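Local structure of heme-binding protein A (Haemophilus parasuis 29755, 3TPA) at residues N8-N12 / F507-L512; Q37-N41 / P186-F192; Y111-S115 / P179-D183; Y121-M125 / S414-D418; R266-N270 / P318-L322. The protein is a probable periplasmic solute-binding protein of family 5, related to the glutathione-binding GbpA proteins of the Pasteurellaceae. The protein carries 1 engineered substitution. One frame throughout, in Å; residues are numbered along the deposited sequence. Where two conformers were deposited one is given.

Contact 1: N8-N12 / F507-L512; sequences NTLVN and FYGVSL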
# COMPACT_ATOMS: atom_id res chain seq x y z
N ASN A 8 -5.45 -26.98 16.70
CA ASN A 8 -4.67 -25.80 16.36
C ASN A 8 -5.59 -24.63 16.05
O ASN A 8 -6.30 -24.62 15.05
CB ASN A 8 -3.75 -26.08 15.16
CG ASN A 8 -4.24 -27.24 14.30
OD1 ASN A 8 -4.79 -27.04 13.22
ND2 ASN A 8 -4.04 -28.45 14.79
N THR A 9 -5.58 -23.64 16.94
CA THR A 9 -6.41 -22.46 16.78
C THR A 9 -5.59 -21.20 16.95
O THR A 9 -5.18 -20.88 18.05
CB THR A 9 -7.53 -22.43 17.81
OG1 THR A 9 -8.39 -23.56 17.61
CG2 THR A 9 -8.34 -21.15 17.69
N LEU A 10 -5.35 -20.47 15.85
CA LEU A 10 -4.61 -19.23 15.92
C LEU A 10 -5.52 -18.10 16.40
O LEU A 10 -6.61 -17.90 15.87
CB LEU A 10 -4.01 -18.89 14.55
CG LEU A 10 -3.08 -17.67 14.50
CD1 LEU A 10 -1.93 -17.94 13.55
CD2 LEU A 10 -3.83 -16.43 14.08
N VAL A 11 -5.07 -17.36 17.41
CA VAL A 11 -5.83 -16.21 17.90
C VAL A 11 -5.19 -14.90 17.44
O VAL A 11 -4.06 -14.57 17.82
CB VAL A 11 -5.98 -16.24 19.44
CG1 VAL A 11 -6.68 -14.99 19.95
CG2 VAL A 11 -6.74 -17.49 19.88
N ASN A 12 -5.92 -14.16 16.60
CA ASN A 12 -5.43 -12.89 16.04
C ASN A 12 -6.14 -11.75 16.75
O ASN A 12 -7.35 -11.57 16.59
CB ASN A 12 -5.69 -12.84 14.52
CG ASN A 12 -5.13 -11.57 13.84
OD1 ASN A 12 -4.23 -10.90 14.34
ND2 ASN A 12 -5.67 -11.25 12.68
N PHE A 507 -2.67 -16.13 6.95
CA PHE A 507 -2.37 -17.21 7.88
C PHE A 507 -2.25 -18.59 7.23
O PHE A 507 -1.95 -19.57 7.90
CB PHE A 507 -3.34 -17.18 9.07
CG PHE A 507 -3.29 -15.89 9.83
CD1 PHE A 507 -2.16 -15.55 10.58
CD2 PHE A 507 -4.34 -14.99 9.79
CE1 PHE A 507 -2.09 -14.36 11.27
CE2 PHE A 507 -4.28 -13.79 10.48
CZ PHE A 507 -3.15 -13.47 11.22
N TYR A 508 -2.46 -18.65 5.92
CA TYR A 508 -2.16 -19.87 5.18
C TYR A 508 -0.66 -20.11 5.24
O TYR A 508 0.12 -19.16 5.17
CB TYR A 508 -2.59 -19.77 3.71
CG TYR A 508 -2.38 -21.07 2.96
CD1 TYR A 508 -3.21 -22.17 3.20
CD2 TYR A 508 -1.34 -21.21 2.05
CE1 TYR A 508 -3.02 -23.37 2.53
CE2 TYR A 508 -1.14 -22.41 1.38
CZ TYR A 508 -1.99 -23.48 1.62
OH TYR A 508 -1.79 -24.66 0.96
N GLY A 509 -0.24 -21.36 5.36
CA GLY A 509 1.18 -21.65 5.47
C GLY A 509 1.73 -21.49 6.89
O GLY A 509 2.88 -21.83 7.16
N VAL A 510 0.91 -20.97 7.79
CA VAL A 510 1.33 -20.78 9.18
C VAL A 510 0.95 -21.99 10.05
O VAL A 510 -0.11 -22.60 9.86
CB VAL A 510 0.73 -19.50 9.80
CG1 VAL A 510 1.06 -19.40 11.29
CG2 VAL A 510 1.24 -18.26 9.07
N SER A 511 1.82 -22.32 11.00
CA SER A 511 1.60 -23.44 11.91
C SER A 511 1.87 -23.06 13.36
O SER A 511 2.54 -22.06 13.62
CB SER A 511 2.46 -24.64 11.50
OG SER A 511 3.83 -24.30 11.46
N LEU A 512 1.37 -23.88 14.28
CA LEU A 512 1.44 -23.62 15.72
C LEU A 512 2.20 -24.71 16.52
O LEU A 512 1.83 -25.88 16.50
CB LEU A 512 0.02 -23.48 16.28
CG LEU A 512 -0.87 -22.41 15.64
CD1 LEU A 512 -2.32 -22.62 16.03
CD2 LEU A 512 -0.42 -21.00 16.02
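L10 reaches from its strand onto the ring of F507 and gives the contact its apolar centre. Its methyl CD2 sits over one face of that ring, 4.0 Å from the centroid and 15° off the normal, a CH-pi contact displaced toward the ring's rim. The other methyl, CD1, fills the angle between F507 and V510, 3.8 Å from F507 CD1 and 4.0 Å from V510 CG1. With CG anti to the backbone N (chi1 -174°), the branch point of L10 is swung toward F507 and V510. N12 brings its amide to the edge of the same ring, with ND2 3.6 Å from F507 CE2 and the two planes 66° apart. At the other end L512 lays CD1 against backbone, 3.5 Å from T9 N. No hydrogen bond joins the segments; the contact rests on packing, partly of this methyl on backbone. A type II turn from F507 to V510, closed by V510 N to F507 O, presents F507 and V510 together. V243 packs on L10, N12 and F507. The arrangement is that of a C-terminal tail folded back on the first strand of a mixed sheet, here strand 9-14 between 220-225 and 243-244.

Contact 2: Q37-N41 / P186-F192; sequences QQVYN and PIGTGPF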
# COMPACT_ATOMS: atom_id res chain seq x y z
N GLN A 37 -7.81 -11.79 2.44
CA GLN A 37 -6.55 -12.42 2.83
C GLN A 37 -6.75 -13.86 3.27
O GLN A 37 -5.82 -14.65 3.17
CB GLN A 37 -5.81 -11.61 3.91
CG GLN A 37 -5.14 -10.33 3.41
CD GLN A 37 -3.89 -10.58 2.57
OE1 GLN A 37 -2.98 -11.30 2.97
NE2 GLN A 37 -3.84 -9.96 1.40
N GLN A 38 -7.94 -14.21 3.74
CA GLN A 38 -8.19 -15.57 4.23
C GLN A 38 -9.19 -16.34 3.36
O GLN A 38 -9.07 -17.56 3.19
CB GLN A 38 -8.75 -15.55 5.66
CG GLN A 38 -8.15 -14.51 6.62
CD GLN A 38 -6.62 -14.55 6.73
OE1 GLN A 38 -5.97 -15.57 6.53
NE2 GLN A 38 -6.05 -13.41 7.07
N VAL A 39 -10.19 -15.63 2.86
CA VAL A 39 -11.38 -16.25 2.26
C VAL A 39 -11.37 -16.31 0.72
O VAL A 39 -12.01 -17.18 0.12
CB VAL A 39 -12.64 -15.50 2.74
CG1 VAL A 39 -13.91 -16.10 2.13
CG2 VAL A 39 -12.71 -15.51 4.28
N TYR A 40 -10.64 -15.39 0.07
CA TYR A 40 -10.65 -15.27 -1.39
C TYR A 40 -9.29 -15.55 -2.03
O TYR A 40 -8.29 -15.69 -1.33
CB TYR A 40 -11.08 -13.85 -1.78
CG TYR A 40 -12.53 -13.52 -1.47
CD1 TYR A 40 -13.54 -13.85 -2.37
CD2 TYR A 40 -12.90 -12.83 -0.31
CE1 TYR A 40 -14.86 -13.54 -2.12
CE2 TYR A 40 -14.24 -12.52 -0.06
CZ TYR A 40 -15.21 -12.88 -0.98
OH TYR A 40 -16.55 -12.59 -0.78
N ASN A 41 -9.27 -15.62 -3.37
CA ASN A 41 -8.05 -15.63 -4.18
C ASN A 41 -8.14 -14.60 -5.26
O ASN A 41 -9.23 -14.11 -5.55
CB ASN A 41 -7.83 -16.98 -4.85
CG ASN A 41 -7.37 -18.04 -3.87
OD1 ASN A 41 -8.07 -19.02 -3.62
ND2 ASN A 41 -6.20 -17.83 -3.30
N PRO A 186 -19.20 -13.78 3.14
CA PRO A 186 -18.29 -14.03 2.01
C PRO A 186 -18.10 -15.50 1.69
O PRO A 186 -17.98 -16.34 2.59
CB PRO A 186 -16.97 -13.38 2.47
CG PRO A 186 -17.08 -13.32 3.98
CD PRO A 186 -18.53 -13.10 4.26
N ILE A 187 -18.07 -15.80 0.39
CA ILE A 187 -17.84 -17.15 -0.13
C ILE A 187 -16.73 -16.98 -1.14
O ILE A 187 -16.84 -16.18 -2.06
CB ILE A 187 -19.09 -17.69 -0.86
CG1 ILE A 187 -20.14 -18.21 0.13
CG2 ILE A 187 -18.72 -18.77 -1.89
CD1 ILE A 187 -19.68 -19.43 0.91
N GLY A 188 -15.65 -17.74 -0.99
CA GLY A 188 -14.59 -17.66 -1.97
C GLY A 188 -13.93 -18.99 -2.23
O GLY A 188 -14.47 -20.04 -1.91
N THR A 189 -12.76 -18.93 -2.85
CA THR A 189 -12.02 -20.15 -3.14
C THR A 189 -10.86 -20.31 -2.16
O THR A 189 -10.10 -21.27 -2.27
CB THR A 189 -11.46 -20.13 -4.58
OG1 THR A 189 -10.59 -19.00 -4.75
CG2 THR A 189 -12.60 -20.05 -5.60
N GLY A 190 -10.74 -19.37 -1.22
CA GLY A 190 -9.56 -19.23 -0.39
C GLY A 190 -9.32 -20.31 0.65
O GLY A 190 -10.13 -21.21 0.83
N PRO A 191 -8.19 -20.20 1.36
CA PRO A 191 -7.71 -21.20 2.33
C PRO A 191 -8.53 -21.29 3.61
O PRO A 191 -8.42 -22.29 4.30
CB PRO A 191 -6.28 -20.74 2.64
CG PRO A 191 -6.27 -19.27 2.30
CD PRO A 191 -7.19 -19.14 1.12
N PHE A 192 -9.34 -20.27 3.92
CA PHE A 192 -10.19 -20.31 5.10
C PHE A 192 -11.64 -19.99 4.76
O PHE A 192 -11.92 -19.22 3.84
CB PHE A 192 -9.68 -19.37 6.20
CG PHE A 192 -8.32 -19.76 6.73
CD1 PHE A 192 -8.20 -20.71 7.73
CD2 PHE A 192 -7.17 -19.18 6.22
CE1 PHE A 192 -6.96 -21.07 8.22
CE2 PHE A 192 -5.93 -19.54 6.70
CZ PHE A 192 -5.83 -20.50 7.71
O HOH W 1 -18.96 -13.47 -1.30
O HOH W 2 -11.85 -16.31 -4.47
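Where the backbones of Y40 and G190 come within 4.2 Å, CA to CA, two successive carbonyls of 37-41 each take an amide from segment 186-192: F192 N gives to Q38 O at 2.8 Å, and G190 N to V39 O at 2.9 Å. The second bond is less straight, at 139°, and its donor stands 53° out of the carbonyl plane, off the lone pairs. G188 and G190 pack directly on the 38-40 backbone, G188 making a CA-H...O contact to V39 O and lying near Y40 CD1. N41 OD1 accepts from T189 OG1 at 2.8 Å, in the amide plane and on a lone pair; W212 adds a weak bond to that oxygen, while E45 and Y211 hold ND2.

The contact fastens the end of helix 36-39 to the loop that leads into edge strand 192-194 of the mixed sheet, in a fold of the periplasmic binding protein clan. Q38 and F192 run side by side in the same direction, OE1 3.8 Å from F192 CD2; Q38 NE2 bonds T505 O and N33 O, and F507 N weakly bonds Q38 OE1. V39 packs on Y205 of strand 202-207, and its CG1 lies 4.1 Å from P186 CB. The Y40 ring crosses P186 at about a right angle; a water bridges its hydroxyl to I187 N. A second water, accepting from N41 N and T189 N, joins the two backbones.

Contact 3: Y111-S115 / P179-D183; sequences YHNVS and PETLD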
# COMPACT_ATOMS: atom_id res chain seq x y z
N TYR A 111 -25.01 -5.53 -9.76
CA TYR A 111 -24.43 -5.54 -8.42
C TYR A 111 -23.63 -4.27 -8.11
O TYR A 111 -23.10 -4.12 -7.01
CB TYR A 111 -23.56 -6.80 -8.19
CG TYR A 111 -24.27 -7.93 -7.47
CD1 TYR A 111 -25.06 -8.85 -8.17
CD2 TYR A 111 -24.16 -8.08 -6.09
CE1 TYR A 111 -25.71 -9.89 -7.51
CE2 TYR A 111 -24.79 -9.11 -5.42
CZ TYR A 111 -25.57 -10.00 -6.13
OH TYR A 111 -26.19 -11.02 -5.45
N HIS A 112 -23.57 -3.35 -9.06
CA HIS A 112 -22.74 -2.15 -8.92
C HIS A 112 -23.10 -1.28 -7.71
O HIS A 112 -22.23 -0.67 -7.10
CB HIS A 112 -22.77 -1.29 -10.20
CG HIS A 112 -21.78 -0.17 -10.21
ND1 HIS A 112 -20.47 -0.33 -10.59
CD2 HIS A 112 -21.92 1.14 -9.88
CE1 HIS A 112 -19.83 0.83 -10.50
NE2 HIS A 112 -20.69 1.74 -10.08
N ASN A 113 -24.39 -1.22 -7.37
CA ASN A 113 -24.88 -0.43 -6.23
C ASN A 113 -25.38 -1.27 -5.08
O ASN A 113 -25.99 -0.77 -4.14
CB ASN A 113 -26.00 0.51 -6.66
CG ASN A 113 -25.51 1.60 -7.57
OD1 ASN A 113 -24.48 2.22 -7.31
ND2 ASN A 113 -26.24 1.84 -8.65
N VAL A 114 -25.15 -2.57 -5.17
CA VAL A 114 -25.50 -3.44 -4.08
C VAL A 114 -24.60 -3.06 -2.90
O VAL A 114 -23.42 -2.76 -3.09
CB VAL A 114 -25.37 -4.92 -4.49
CG1 VAL A 114 -25.39 -5.81 -3.28
CG2 VAL A 114 -26.50 -5.28 -5.44
N SER A 115 -25.20 -3.00 -1.72
CA SER A 115 -24.51 -2.56 -0.51
C SER A 115 -24.09 -1.10 -0.58
O SER A 115 -23.24 -0.67 0.19
CB SER A 115 -23.28 -3.44 -0.24
OG SER A 115 -23.67 -4.74 0.15
N PRO A 179 -29.11 -9.58 -2.32
CA PRO A 179 -27.78 -9.49 -2.93
C PRO A 179 -26.75 -8.98 -1.93
O PRO A 179 -25.55 -9.24 -2.09
CB PRO A 179 -27.97 -8.47 -4.06
CG PRO A 179 -29.14 -7.66 -3.64
CD PRO A 179 -30.06 -8.62 -2.92
N GLU A 180 -27.21 -8.26 -0.91
CA GLU A 180 -26.31 -7.75 0.12
C GLU A 180 -25.52 -8.88 0.77
O GLU A 180 -24.40 -8.69 1.22
CB GLU A 180 -27.08 -6.97 1.19
CG GLU A 180 -27.30 -5.51 0.83
CD GLU A 180 -28.31 -5.33 -0.29
OE1 GLU A 180 -29.23 -6.17 -0.41
OE2 GLU A 180 -28.17 -4.35 -1.05
N THR A 181 -26.12 -10.06 0.80
CA THR A 181 -25.49 -11.18 1.46
C THR A 181 -24.13 -11.51 0.84
O THR A 181 -23.27 -12.09 1.49
CB THR A 181 -26.40 -12.41 1.45
OG1 THR A 181 -27.60 -12.11 2.16
CG2 THR A 181 -25.72 -13.59 2.11
N LEU A 182 -23.96 -11.12 -0.43
CA LEU A 182 -22.71 -11.39 -1.14
C LEU A 182 -21.57 -10.70 -0.41
O LEU A 182 -20.47 -11.23 -0.32
CB LEU A 182 -22.78 -10.87 -2.59
CG LEU A 182 -21.64 -11.28 -3.53
CD1 LEU A 182 -21.71 -12.75 -3.93
CD2 LEU A 182 -21.63 -10.41 -4.76
N ASP A 183 -21.86 -9.52 0.12
CA ASP A 183 -20.83 -8.73 0.78
C ASP A 183 -20.69 -9.05 2.27
O ASP A 183 -19.63 -8.86 2.85
CB ASP A 183 -21.10 -7.24 0.58
CG ASP A 183 -21.05 -6.83 -0.87
OD1 ASP A 183 -20.07 -7.19 -1.54
OD2 ASP A 183 -22.00 -6.17 -1.34
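Y111, V114 and P179 form the tight side of this contact, and the weak bond between S115 N and E180 OE2 the loose one. The tyrosine slants across the proline so that its CE2 is 3.5 Å from P179 CB, while the same CE2 lies 3.5 Å from L182 CD2; one ring corner thus serves both residues. P179 O approaches that ring at its edge, near the plane. The phenol oxygen OH lies 3.3 Å from P179 CA and makes a hydrogen bond with A170 O. F99 meets the Y111 ring edge-to-face. V114 shares P179 CB with the tyrosine: with CG1 anti to the backbone N (chi1 166°), CG1 faces the P179 carbonyl, and CG2 comes to 3.8 Å from P179 CB and also nears CG.

A type I turn from Y111 to V114 holds these two apolar side chains toward P179 and the beginning of segment 179-183, in the loop between helices 94-105 and 120-124. R103, from the first of those helices, bonds Y111 O through NE and makes a salt bridge with D183 OD1, so that it ties the turn and the helix together.

On the more exposed side, at S115 and E180, the contact turns polar. S115 OG gives a firm hydrogen bond of 2.7 Å to D183 OD2, met on the anti side of the carboxylate and 17° out of its plane; S22 bonds the other oxygen, OD1. Beside it, S115 N makes only a weak bond to E180 OE2, long at 3.3 Å though nearly straight at 164°. The glutamate reaches back to this amide through a bend at chi2.

Contact 4: Y121-M125 / S414-D418; sequences YFNWM and SRNGD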
# COMPACT_ATOMS: atom_id res chain seq x y z
N TYR A 121 -10.74 1.14 -4.57
CA TYR A 121 -9.46 0.71 -5.11
C TYR A 121 -9.49 0.70 -6.63
O TYR A 121 -8.52 1.10 -7.29
CB TYR A 121 -9.04 -0.64 -4.51
CG TYR A 121 -8.16 -0.51 -3.29
CD1 TYR A 121 -8.71 -0.44 -2.02
CD2 TYR A 121 -6.79 -0.45 -3.40
CE1 TYR A 121 -7.91 -0.32 -0.90
CE2 TYR A 121 -5.97 -0.32 -2.28
CZ TYR A 121 -6.55 -0.25 -1.04
OH TYR A 121 -5.74 -0.12 0.08
N PHE A 122 -10.60 0.25 -7.21
CA PHE A 122 -10.73 0.31 -8.66
C PHE A 122 -10.34 1.70 -9.18
O PHE A 122 -9.60 1.84 -10.16
CB PHE A 122 -12.17 -0.04 -9.07
CG PHE A 122 -12.36 -0.27 -10.54
CD1 PHE A 122 -12.09 -1.51 -11.11
CD2 PHE A 122 -12.82 0.74 -11.36
CE1 PHE A 122 -12.27 -1.72 -12.48
CE2 PHE A 122 -13.00 0.53 -12.74
CZ PHE A 122 -12.73 -0.70 -13.29
N ASN A 123 -10.82 2.74 -8.49
CA ASN A 123 -10.53 4.13 -8.87
C ASN A 123 -9.14 4.59 -8.46
O ASN A 123 -8.45 5.27 -9.23
CB ASN A 123 -11.59 5.08 -8.28
CG ASN A 123 -12.93 4.95 -8.99
OD1 ASN A 123 -13.11 5.47 -10.09
ND2 ASN A 123 -13.85 4.23 -8.38
N TRP A 124 -8.70 4.22 -7.27
CA TRP A 124 -7.36 4.59 -6.82
C TRP A 124 -6.28 4.07 -7.75
O TRP A 124 -5.27 4.74 -7.97
CB TRP A 124 -7.11 4.13 -5.38
CG TRP A 124 -7.92 4.88 -4.36
CD1 TRP A 124 -8.40 6.16 -4.48
CD2 TRP A 124 -8.37 4.40 -3.09
NE1 TRP A 124 -9.10 6.51 -3.35
CE2 TRP A 124 -9.10 5.44 -2.48
CE3 TRP A 124 -8.22 3.19 -2.40
CZ2 TRP A 124 -9.68 5.31 -1.23
CZ3 TRP A 124 -8.80 3.06 -1.16
CH2 TRP A 124 -9.52 4.12 -0.58
N MET A 125 -6.49 2.87 -8.31
CA MET A 125 -5.54 2.26 -9.24
C MET A 125 -5.81 2.64 -10.71
O MET A 125 -5.23 2.06 -11.63
CB MET A 125 -5.54 0.73 -9.07
CG MET A 125 -5.25 0.27 -7.64
SD MET A 125 -3.79 1.05 -6.91
CE MET A 125 -2.50 0.43 -7.98
N SER A 414 2.52 3.76 -1.46
CA SER A 414 2.26 3.04 -2.70
C SER A 414 1.36 1.84 -2.42
O SER A 414 1.62 1.07 -1.49
CB SER A 414 3.56 2.56 -3.32
OG SER A 414 3.32 1.74 -4.45
N ARG A 415 0.32 1.65 -3.23
CA ARG A 415 -0.60 0.55 -2.99
C ARG A 415 -0.23 -0.74 -3.72
O ARG A 415 -0.63 -1.81 -3.29
CB ARG A 415 -2.04 0.95 -3.33
CG ARG A 415 -2.51 2.20 -2.62
CD ARG A 415 -3.87 2.63 -3.15
NE ARG A 415 -4.09 4.06 -2.99
CZ ARG A 415 -3.82 4.97 -3.92
NH1 ARG A 415 -3.31 4.60 -5.09
NH2 ARG A 415 -4.06 6.24 -3.68
N ASN A 416 0.54 -0.64 -4.82
CA ASN A 416 0.97 -1.85 -5.55
C ASN A 416 2.47 -2.09 -5.45
O ASN A 416 2.98 -3.11 -5.93
CB ASN A 416 0.48 -1.86 -7.03
CG ASN A 416 1.13 -0.81 -7.91
OD1 ASN A 416 2.08 -0.14 -7.51
ND2 ASN A 416 0.62 -0.67 -9.13
N GLY A 417 3.18 -1.16 -4.83
CA GLY A 417 4.61 -1.28 -4.61
C GLY A 417 5.50 -1.19 -5.83
O GLY A 417 6.68 -1.50 -5.74
N ASP A 418 4.97 -0.76 -6.98
CA ASP A 418 5.81 -0.59 -8.18
C ASP A 418 6.47 0.79 -8.19
O ASP A 418 5.85 1.76 -7.73
CB ASP A 418 4.96 -0.74 -9.44
CG ASP A 418 5.79 -0.89 -10.69
OD1 ASP A 418 6.18 0.14 -11.27
OD2 ASP A 418 6.07 -2.03 -11.09
O HOH W 3 -2.44 4.85 -7.67
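W124 packs over the guanidinium of R415, described here in one of its two conformers: CB of the tryptophan sits 3.7 Å above the centre of that plane, while the indole, 15° from parallel, is displaced to one side. Apolar contact follows along the arginine chain, which is extended from CG to NE. Y121 CE2 touches R415 CD at 3.7 Å, the ring standing 88° to the guanidinium, and M125 runs past the chain in the opposite direction with SD 4.0 Å from R415 CB. Bends at chi2 and chi3 carry the methionine methyl on to van der Waals contact with the N416 amide, where CE is 3.5 Å from ND2. Polar contact is made through water: one molecule gives to W124 O at 2.8 Å and takes a weak bond from R415 NH1, in the guanidinium plane. Within the 414-418 loop, S414 OG accepts from G417 N and N416 OD1 from D418 N. The contact thus joins the C-terminal end of helix 120-124 to the loop that presents R415 and leads from strand 407-413 into helix 420-427, a loop shaped by an ST motif and an Asx turn.

Contact 5: R266-N270 / P318-L322; sequences REGLN and PDAVL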
# COMPACT_ATOMS: atom_id res chain seq x y z
N ARG A 266 9.81 -4.75 8.90
CA ARG A 266 10.37 -4.39 7.60
C ARG A 266 9.83 -3.02 7.18
O ARG A 266 8.82 -2.55 7.70
CB ARG A 266 10.06 -5.44 6.54
CG ARG A 266 8.58 -5.65 6.26
CD ARG A 266 8.40 -6.63 5.11
NE ARG A 266 8.86 -6.04 3.86
CZ ARG A 266 9.12 -6.73 2.75
NH1 ARG A 266 9.51 -6.08 1.67
NH2 ARG A 266 8.97 -8.04 2.71
N GLU A 267 10.51 -2.38 6.26
CA GLU A 267 10.15 -1.03 5.83
C GLU A 267 8.81 -1.04 5.12
O GLU A 267 8.50 -1.97 4.39
CB GLU A 267 11.26 -0.45 4.93
CG GLU A 267 12.61 -0.41 5.65
CD GLU A 267 13.73 0.10 4.77
OE1 GLU A 267 13.74 -0.24 3.58
OE2 GLU A 267 14.59 0.84 5.27
N GLY A 268 8.01 -0.01 5.36
CA GLY A 268 6.74 0.14 4.68
C GLY A 268 7.02 0.66 3.28
O GLY A 268 8.07 1.25 3.05
N LEU A 269 6.09 0.44 2.37
CA LEU A 269 6.21 0.97 1.00
C LEU A 269 5.64 2.37 0.98
O LEU A 269 4.59 2.63 0.40
CB LEU A 269 5.46 0.06 0.03
CG LEU A 269 5.85 -1.41 0.13
CD1 LEU A 269 4.95 -2.29 -0.76
CD2 LEU A 269 7.32 -1.64 -0.20
N ASN A 270 6.34 3.29 1.64
CA ASN A 270 5.87 4.66 1.82
C ASN A 270 7.07 5.59 1.90
O ASN A 270 8.21 5.14 1.89
CB ASN A 270 4.95 4.79 3.07
CG ASN A 270 5.66 4.47 4.39
OD1 ASN A 270 6.86 4.62 4.52
ND2 ASN A 270 4.89 4.04 5.38
N PRO A 318 11.74 2.48 -0.70
CA PRO A 318 12.67 1.58 0.01
C PRO A 318 13.28 0.52 -0.91
O PRO A 318 12.84 0.33 -2.05
CB PRO A 318 11.79 0.93 1.08
CG PRO A 318 10.43 0.94 0.48
CD PRO A 318 10.35 2.25 -0.30
N ASP A 319 14.27 -0.20 -0.39
CA ASP A 319 15.01 -1.14 -1.21
C ASP A 319 14.22 -2.39 -1.60
O ASP A 319 14.74 -3.23 -2.33
CB ASP A 319 16.37 -1.50 -0.59
CG ASP A 319 16.26 -2.42 0.64
OD1 ASP A 319 15.16 -2.69 1.15
OD2 ASP A 319 17.33 -2.87 1.12
N ALA A 320 12.98 -2.52 -1.13
CA ALA A 320 12.13 -3.60 -1.63
C ALA A 320 11.59 -3.30 -3.04
O ALA A 320 11.13 -4.21 -3.73
CB ALA A 320 10.98 -3.85 -0.71
N VAL A 321 11.64 -2.03 -3.45
CA VAL A 321 11.02 -1.61 -4.71
C VAL A 321 11.98 -1.67 -5.89
O VAL A 321 13.15 -1.33 -5.76
CB VAL A 321 10.40 -0.18 -4.61
CG1 VAL A 321 9.75 0.20 -5.92
CG2 VAL A 321 9.37 -0.10 -3.50
N LEU A 322 11.48 -2.12 -7.04
CA LEU A 322 12.26 -2.19 -8.28
C LEU A 322 12.86 -0.83 -8.63
O LEU A 322 12.16 0.18 -8.58
CB LEU A 322 11.37 -2.66 -9.44
CG LEU A 322 12.13 -2.83 -10.76
CD1 LEU A 322 13.07 -4.03 -10.65
CD2 LEU A 322 11.20 -2.99 -11.93
O HOH W 4 12.71 -2.16 2.14
O HOH W 5 15.58 0.66 1.97
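P318 meets the break in strand 261-276, at E267, G268 and L269. Its CB is 3.4 Å from E267 OE1, and the two side chains slide past each other in opposite directions; CG lies 3.5 Å from G268 O and is also touched by L269 CD2, the leucine crossing the proline at about a right angle. An inverse gamma turn centred on L269 bends the chain here.

D319 brings a second carboxylate near E267, OD1 to OE1 3.7 Å, with the planes 63° apart. Two waters probably ease the like charges: one donates to both oxygens, at 2.6 Å to E267 OE1 and 2.7 Å to D319 OD1, and another donates to E267 OE1 while accepting from D319 N. The closeness may raise the proton affinity of either acid, although T311 also bonds E267 OE2.

A320 sets its methyl at the edge of the R266 guanidinium, in plane, with CB 3.6 Å from NH1; G49 O takes the NH2 of that arginine. V321 completes the type I turn begun at P318, its N bonded to P318 O, and offers CG2 to L269 CD2 at 4.2 Å.

The turn is backed by helix 420-427, whose F422 touches P318 and V321. Across the contact, residues 266-270 belong to the long strand 261-276, paired through R266 and G268 with strand 478-491 and through L269 with S414.

The five contacts fall into two touching groups. Contacts 1, 2 and 3 form a series, each touching the next: F507 N gives a weak hydrogen bond to Q38 OE1, Y508 packs on P191, and Y40 OH comes within 4.2 Å of L182 O, with centres 15 and 17 Å apart along the way. Contacts 4 and 5 meet at S414 N and L269 O, 3.0 Å apart and probably hydrogen-bonded, and at V321 against G417. Between the groups the closest approach is contact 3 to contact 4, about 7 Å between nearest atoms. Contacts 4 and 5 lie nearest the chain's centre, about 7 and 10 Å from it. None of the five includes a bound ligand.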